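Local coordinates for Ketoacyl_synth_N domain-containing protein (Photorhabdus luminescens subsp. laumondii, PDB 6SMO) that probably builds carbon chains as a member of the ketoacyl synthase family and, with a partner ketosynthase-like chain, holds a poly-keto acyl chain, at residues 123-126 with 127-131; 56-60 with 61-65. One frame throughout, in Å; residues are numbered along the deposited sequence.

From the N terminus, contact 2 comes first: residues 56-65 leave the loop that follows strand 46-47 and turn into the short helix 60-63, just ahead of helix 68-84. Contact 1 follows some sixty residues later, where the loop after helix 111-116 runs into helix 129-132 beside the bound polyketide. Both are local turns that close no long loop, and they lie in series, neither nesting nor crossing. Their centres are about 18 Å apart, yet they meet: Tyr128 OH lies 2.8 Å from Lys65 NZ, a probable hydrogen bond, and Arg64 packs on the Tyr128 ring. Helix 60-63 is thereby tied to the segment bordering the ligand pocket.

Contact 1 of 2, residues 123-126 with 127-131. With LKZ (3,5,7,9,11-pentakis(oxidanylidene)dodecanal), chain H.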
loop_
_atom_site.group_PDB
_atom_site.type_symbol
_atom_site.label_atom_id
_atom_site.label_comp_id
_atom_site.label_asym_id
_atom_site.label_seq_id
_atom_site.Cartn_x
_atom_site.Cartn_y
_atom_site.Cartn_z
ATOM N N LYS C 123 -9.634 -25.234 4.454
ATOM C CA LYS C 123 -8.671 -25.930 5.355
ATOM C C LYS C 123 -7.240 -25.735 4.838
ATOM O O LYS C 123 -6.310 -25.733 5.670
ATOM C CB LYS C 123 -8.998 -27.425 5.448
ATOM C CG LYS C 123 -10.262 -27.770 6.224
ATOM C CD LYS C 123 -10.519 -29.260 6.324
ATOM C CE LYS C 123 -11.638 -29.608 7.285
ATOM N NZ LYS C 123 -12.957 -29.153 6.786
ATOM N N GLY C 124 -7.082 -25.584 3.517
ATOM C CA GLY C 124 -5.790 -25.439 2.819
ATOM C C GLY C 124 -5.001 -24.220 3.270
ATOM O O GLY C 124 -3.796 -24.388 3.554
ATOM N N MET C 125 -5.628 -23.037 3.327
ATOM C CA MET C 125 -4.924 -21.765 3.652
ATOM C C MET C 125 -5.367 -21.235 5.023
ATOM O O MET C 125 -6.576 -21.277 5.326
ATOM C CB MET C 125 -5.118 -20.698 2.566
ATOM C CG MET C 125 -6.519 -20.133 2.417
ATOM S SD MET C 125 -6.505 -18.600 1.438
ATOM C CE MET C 125 -5.316 -19.003 0.157
ATOM N N GLY C 126 -4.393 -20.774 5.815
ATOM C CA GLY C 126 -4.572 -20.261 7.187
ATOM C C GLY C 126 -4.864 -18.763 7.199
ATOM O O GLY C 126 -5.067 -18.159 6.148
ATOM N N PRO C 127 -4.883 -18.121 8.390
ATOM C CA PRO C 127 -5.334 -16.733 8.518
ATOM C C PRO C 127 -4.276 -15.632 8.319
ATOM O O PRO C 127 -4.650 -14.475 8.380
ATOM C CB PRO C 127 -5.823 -16.711 9.974
ATOM C CG PRO C 127 -4.868 -17.638 10.696
ATOM C CD PRO C 127 -4.509 -18.710 9.685
ATOM N N TYR C 128 -3.010 -15.997 8.082
ATOM C CA TYR C 128 -1.872 -15.047 7.949
ATOM C C TYR C 128 -1.570 -14.754 6.474
ATOM O O TYR C 128 -0.613 -14.003 6.207
ATOM C CB TYR C 128 -0.635 -15.582 8.676
ATOM C CG TYR C 128 -0.709 -15.462 10.176
ATOM C CD1 TYR C 128 -0.791 -14.220 10.786
ATOM C CD2 TYR C 128 -0.706 -16.584 10.988
ATOM C CE1 TYR C 128 -0.865 -14.094 12.164
ATOM C CE2 TYR C 128 -0.776 -16.477 12.368
ATOM C CZ TYR C 128 -0.856 -15.228 12.957
ATOM O OH TYR C 128 -0.926 -15.110 14.314
ATOM N N VAL C 129 -2.368 -15.296 5.548
ATOM C CA VAL C 129 -2.258 -15.022 4.083
ATOM C C VAL C 129 -2.654 -13.560 3.826
ATOM O O VAL C 129 -2.146 -12.977 2.849
ATOM C CB VAL C 129 -3.115 -16.004 3.257
ATOM C CG1 VAL C 129 -3.111 -15.671 1.772
ATOM C CG2 VAL C 129 -2.680 -17.446 3.472
ATOM N N ALA C 130 -3.573 -13.047 4.635
ATOM C CA ALA C 130 -4.117 -11.674 4.563
ATOM C C ALA C 130 -3.087 -10.605 4.932
ATOM O O ALA C 130 -3.242 -9.477 4.488
ATOM C CB ALA C 130 -5.366 -11.572 5.391
ATOM N N THR C 131 -2.147 -10.913 5.812
ATOM C CA THR C 131 -1.165 -9.879 6.198
ATOM C C THR C 131 0.233 -10.176 5.672
ATOM O O THR C 131 0.982 -9.248 5.537
ATOM C CB THR C 131 -1.148 -9.703 7.714
ATOM O OG1 THR C 131 -1.158 -11.018 8.256
ATOM C CG2 THR C 131 -2.362 -8.963 8.215
HETATM C C4 LKZ H . -5.171 -10.894 0.656
HETATM C C5 LKZ H . -4.163 -9.787 0.832
HETATM C C6 LKZ H . -4.550 -8.396 0.317
HETATM C C7 LKZ H . -4.763 -7.481 1.503
HETATM C C8 LKZ H . -5.074 -5.997 1.274
HETATM C C10 LKZ H . -8.291 -3.815 4.769
HETATM C C22 LKZ H . -4.773 -11.694 -0.569
HETATM C C11 LKZ H . -9.161 -3.478 3.585
HETATM O O19 LKZ H . -10.255 -3.984 3.413
HETATM C C3 LKZ H . -6.929 -4.068 4.151
HETATM O O23 LKZ H . -5.947 -3.470 4.555
HETATM C C2 LKZ H . -6.873 -4.991 2.927
HETATM C C9 LKZ H . -5.427 -5.400 2.639
HETATM O O20 LKZ H . -4.574 -5.339 3.503
HETATM O O21 LKZ H . -4.737 -7.939 2.624
HETATM O O22 LKZ H . -3.079 -10.022 1.341
HETATM O O24 LKZ H . -4.111 -12.718 -0.493
HETATM C C23 LKZ H . -5.252 -11.146 -1.899
HETATM O O HOH W 1 -5.421 -14.839 5.450
#
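Val129 turns one methyl back onto the loop and sends the other toward the ligand. Its CG2 sits 3.7 Å from Gly126 O and 4.2 Å from Met125 CB, an apolar touch made by the root of the methionine rather than by its thioether. CG1 lies anti to the backbone N (chi1 175°) and thereby reaches the other way, coming within 3.9 Å of LKZ O24. The side chain of Met125 also packs on Leu117 and on Gly228 of the neighbouring PKS_KS domain-containing chain. The phenol of Tyr128 leads off from this cluster, and its hydroxyl pairs with Lys65.

A water bridges the turn. It accepts from Ala130 N at 2.7 Å and donates weakly to Gly126 O, joining the end of the loop to the first turn of helix 129-132, where the bond from Thr131 N to Tyr128 O is itself weak at 3.5 Å. On the loop side, Gly126 N donates to Glu113 OE1 of the preceding helix.

The helix carries its carbonyls to the pocket: Ala130 O stands 2.8 Å from LKZ O21, and Val129 O 3.4 Å from LKZ O22. This turn thus brings a methyl and two backbone carbonyls to a chain that is itself rich in carbonyls, whereas an amide donor to the ligand, Phe428 N, comes from the PKS_KS domain-containing chain, consistent with a pocket whose polar recognition is shared between the two subunits.

Contact 2 of 2, residues 56-60 with 61-65; sequences KYINN and RLRRK
Asn59 OD1 accepts from Leu62 N at 3.0 Å, with a fairly straight N-H...O angle of 164°, although the donor stands above the plane of the amide group rather than in it. Arg61 N is also near, 3.2 Å from this OD1. The bond to Leu62 N is possible because CG is held between the backbone N and the carbonyl carbon (chi1 66°), which folds the side chain back over the start of the helix; it crosses the Leu62 side chain at about a right angle.

The backbone carbonyl of the same residue is used as well. Arg63 N donates to Asn59 O at 3.1 Å, and in the next step Arg64 N donates to Asn60 O at 3.1 Å. Asn59 is thus the N-cap of helix 60-63: its side chain satisfies an amide of the first turn, where the usual i-4 helical carbonyl partner is lacking, and its own carbonyl begins the regular helical bonding.

Before the cap, the side chain of Ile58 turns toward the helix. Its CG2 rests 3.9 Å from Leu62 CD2 and 4.0 Å from Arg63 CB, the isoleucine and leucine meeting at an oblique angle. Ile58 and Arg63 also pack on Val71 of helix 68-84, whereas Leu62 leans on Gln141 and Leu145 of helix 137-146. Arg63 then extends away to a salt bridge with Glu68. The ends of Arg61 and Arg64 lead outward too, each forming a salt bridge to an acidic side chain of another protein in the assembly.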
loop_
_atom_site.group_PDB
_atom_site.type_symbol
_atom_site.label_atom_id
_atom_site.label_comp_id
_atom_site.label_asym_id
_atom_site.label_seq_id
_atom_site.Cartn_x
_atom_site.Cartn_y
_atom_site.Cartn_z
ATOM N N LYS C 56 18.269 -14.171 15.542
ATOM C CA LYS C 56 18.843 -13.240 16.553
ATOM C C LYS C 56 18.050 -11.926 16.564
ATOM O O LYS C 56 17.815 -11.395 17.667
ATOM C CB LYS C 56 20.324 -12.969 16.267
ATOM C CG LYS C 56 21.070 -12.247 17.381
ATOM C CD LYS C 56 22.470 -11.810 17.001
ATOM C CE LYS C 56 23.446 -12.962 16.891
ATOM N NZ LYS C 56 24.809 -12.491 16.556
ATOM N N TYR C 57 17.666 -11.422 15.386
ATOM C CA TYR C 57 16.977 -10.116 15.204
ATOM C C TYR C 57 15.499 -10.235 15.597
ATOM O O TYR C 57 15.052 -9.464 16.471
ATOM C CB TYR C 57 17.109 -9.627 13.759
ATOM C CG TYR C 57 18.511 -9.268 13.339
ATOM C CD1 TYR C 57 19.029 -8.005 13.578
ATOM C CD2 TYR C 57 19.321 -10.187 12.690
ATOM C CE1 TYR C 57 20.316 -7.665 13.191
ATOM C CE2 TYR C 57 20.610 -9.864 12.296
ATOM C CZ TYR C 57 21.110 -8.598 12.548
ATOM O OH TYR C 57 22.378 -8.272 12.164
ATOM N N ILE C 58 14.773 -11.163 14.966
ATOM C CA ILE C 58 13.291 -11.320 15.092
ATOM C C ILE C 58 12.985 -12.567 15.935
ATOM O O ILE C 58 13.620 -13.613 15.698
ATOM C CB ILE C 58 12.631 -11.389 13.698
ATOM C CG1 ILE C 58 13.025 -10.196 12.823
ATOM C CG2 ILE C 58 11.119 -11.513 13.819
ATOM C CD1 ILE C 58 12.796 -10.415 11.347
ATOM N N ASN C 59 12.034 -12.449 16.870
ATOM C CA ASN C 59 11.554 -13.553 17.745
ATOM C C ASN C 59 10.710 -14.527 16.912
ATOM O O ASN C 59 10.185 -14.107 15.862
ATOM C CB ASN C 59 10.779 -13.022 18.957
ATOM C CG ASN C 59 9.473 -12.348 18.588
ATOM O OD1 ASN C 59 8.473 -13.014 18.332
ATOM N ND2 ASN C 59 9.468 -11.024 18.572
ATOM N N ASN C 60 10.568 -15.771 17.384
ATOM C CA ASN C 60 9.960 -16.900 16.625
ATOM C C ASN C 60 8.449 -16.686 16.444
ATOM O O ASN C 60 7.930 -17.141 15.409
ATOM C CB ASN C 60 10.245 -18.255 17.282
ATOM C CG ASN C 60 11.590 -18.837 16.899
ATOM O OD1 ASN C 60 12.156 -18.493 15.863
ATOM N ND2 ASN C 60 12.107 -19.732 17.726
ATOM N N ARG C 61 7.772 -16.039 17.400
ATOM C CA ARG C 61 6.307 -15.770 17.334
ATOM C C ARG C 61 6.013 -14.906 16.102
ATOM O O ARG C 61 5.149 -15.304 15.298
ATOM C CB ARG C 61 5.797 -15.086 18.607
ATOM C CG ARG C 61 4.286 -15.159 18.783
ATOM C CD ARG C 61 3.814 -14.610 20.117
ATOM N NE ARG C 61 2.403 -14.884 20.370
ATOM C CZ ARG C 61 1.764 -14.617 21.508
ATOM N NH1 ARG C 61 2.404 -14.063 22.525
ATOM N NH2 ARG C 61 0.479 -14.908 21.629
ATOM N N LEU C 62 6.726 -13.784 15.959
ATOM C CA LEU C 62 6.542 -12.790 14.865
ATOM C C LEU C 62 7.050 -13.363 13.535
ATOM O O LEU C 62 6.369 -13.148 12.514
ATOM C CB LEU C 62 7.286 -11.498 15.225
ATOM C CG LEU C 62 7.277 -10.403 14.158
ATOM C CD1 LEU C 62 5.858 -10.015 13.774
ATOM C CD2 LEU C 62 8.046 -9.179 14.634
ATOM N N ARG C 63 8.201 -14.043 13.542
ATOM C CA ARG C 63 8.864 -14.567 12.315
ATOM C C ARG C 63 7.966 -15.614 11.642
ATOM O O ARG C 63 7.980 -15.690 10.397
ATOM C CB ARG C 63 10.233 -15.176 12.633
ATOM C CG ARG C 63 11.138 -15.274 11.413
ATOM C CD ARG C 63 12.368 -16.136 11.610
ATOM N NE ARG C 63 13.392 -15.787 10.634
ATOM C CZ ARG C 63 13.349 -16.077 9.334
ATOM N NH1 ARG C 63 14.341 -15.694 8.545
ATOM N NH2 ARG C 63 12.329 -16.743 8.819
ATOM N N ARG C 64 7.224 -16.383 12.445
ATOM C CA ARG C 64 6.287 -17.451 12.000
ATOM C C ARG C 64 5.261 -16.884 11.008
ATOM O O ARG C 64 4.910 -17.607 10.056
ATOM C CB ARG C 64 5.554 -18.052 13.206
ATOM C CG ARG C 64 5.214 -19.529 13.067
ATOM C CD ARG C 64 3.936 -19.896 13.798
ATOM N NE ARG C 64 2.764 -19.662 12.965
ATOM C CZ ARG C 64 2.364 -20.452 11.969
ATOM N NH1 ARG C 64 1.286 -20.136 11.271
ATOM N NH2 ARG C 64 3.038 -21.549 11.664
ATOM N N LYS C 65 4.810 -15.641 11.224
ATOM C CA LYS C 65 3.586 -15.064 10.601
ATOM C C LYS C 65 3.929 -13.959 9.589
ATOM O O LYS C 65 2.984 -13.269 9.155
ATOM C CB LYS C 65 2.648 -14.529 11.691
ATOM C CG LYS C 65 3.238 -13.479 12.627
ATOM C CD LYS C 65 2.301 -13.064 13.742
ATOM C CE LYS C 65 2.301 -14.035 14.903
ATOM N NZ LYS C 65 1.104 -13.873 15.761
#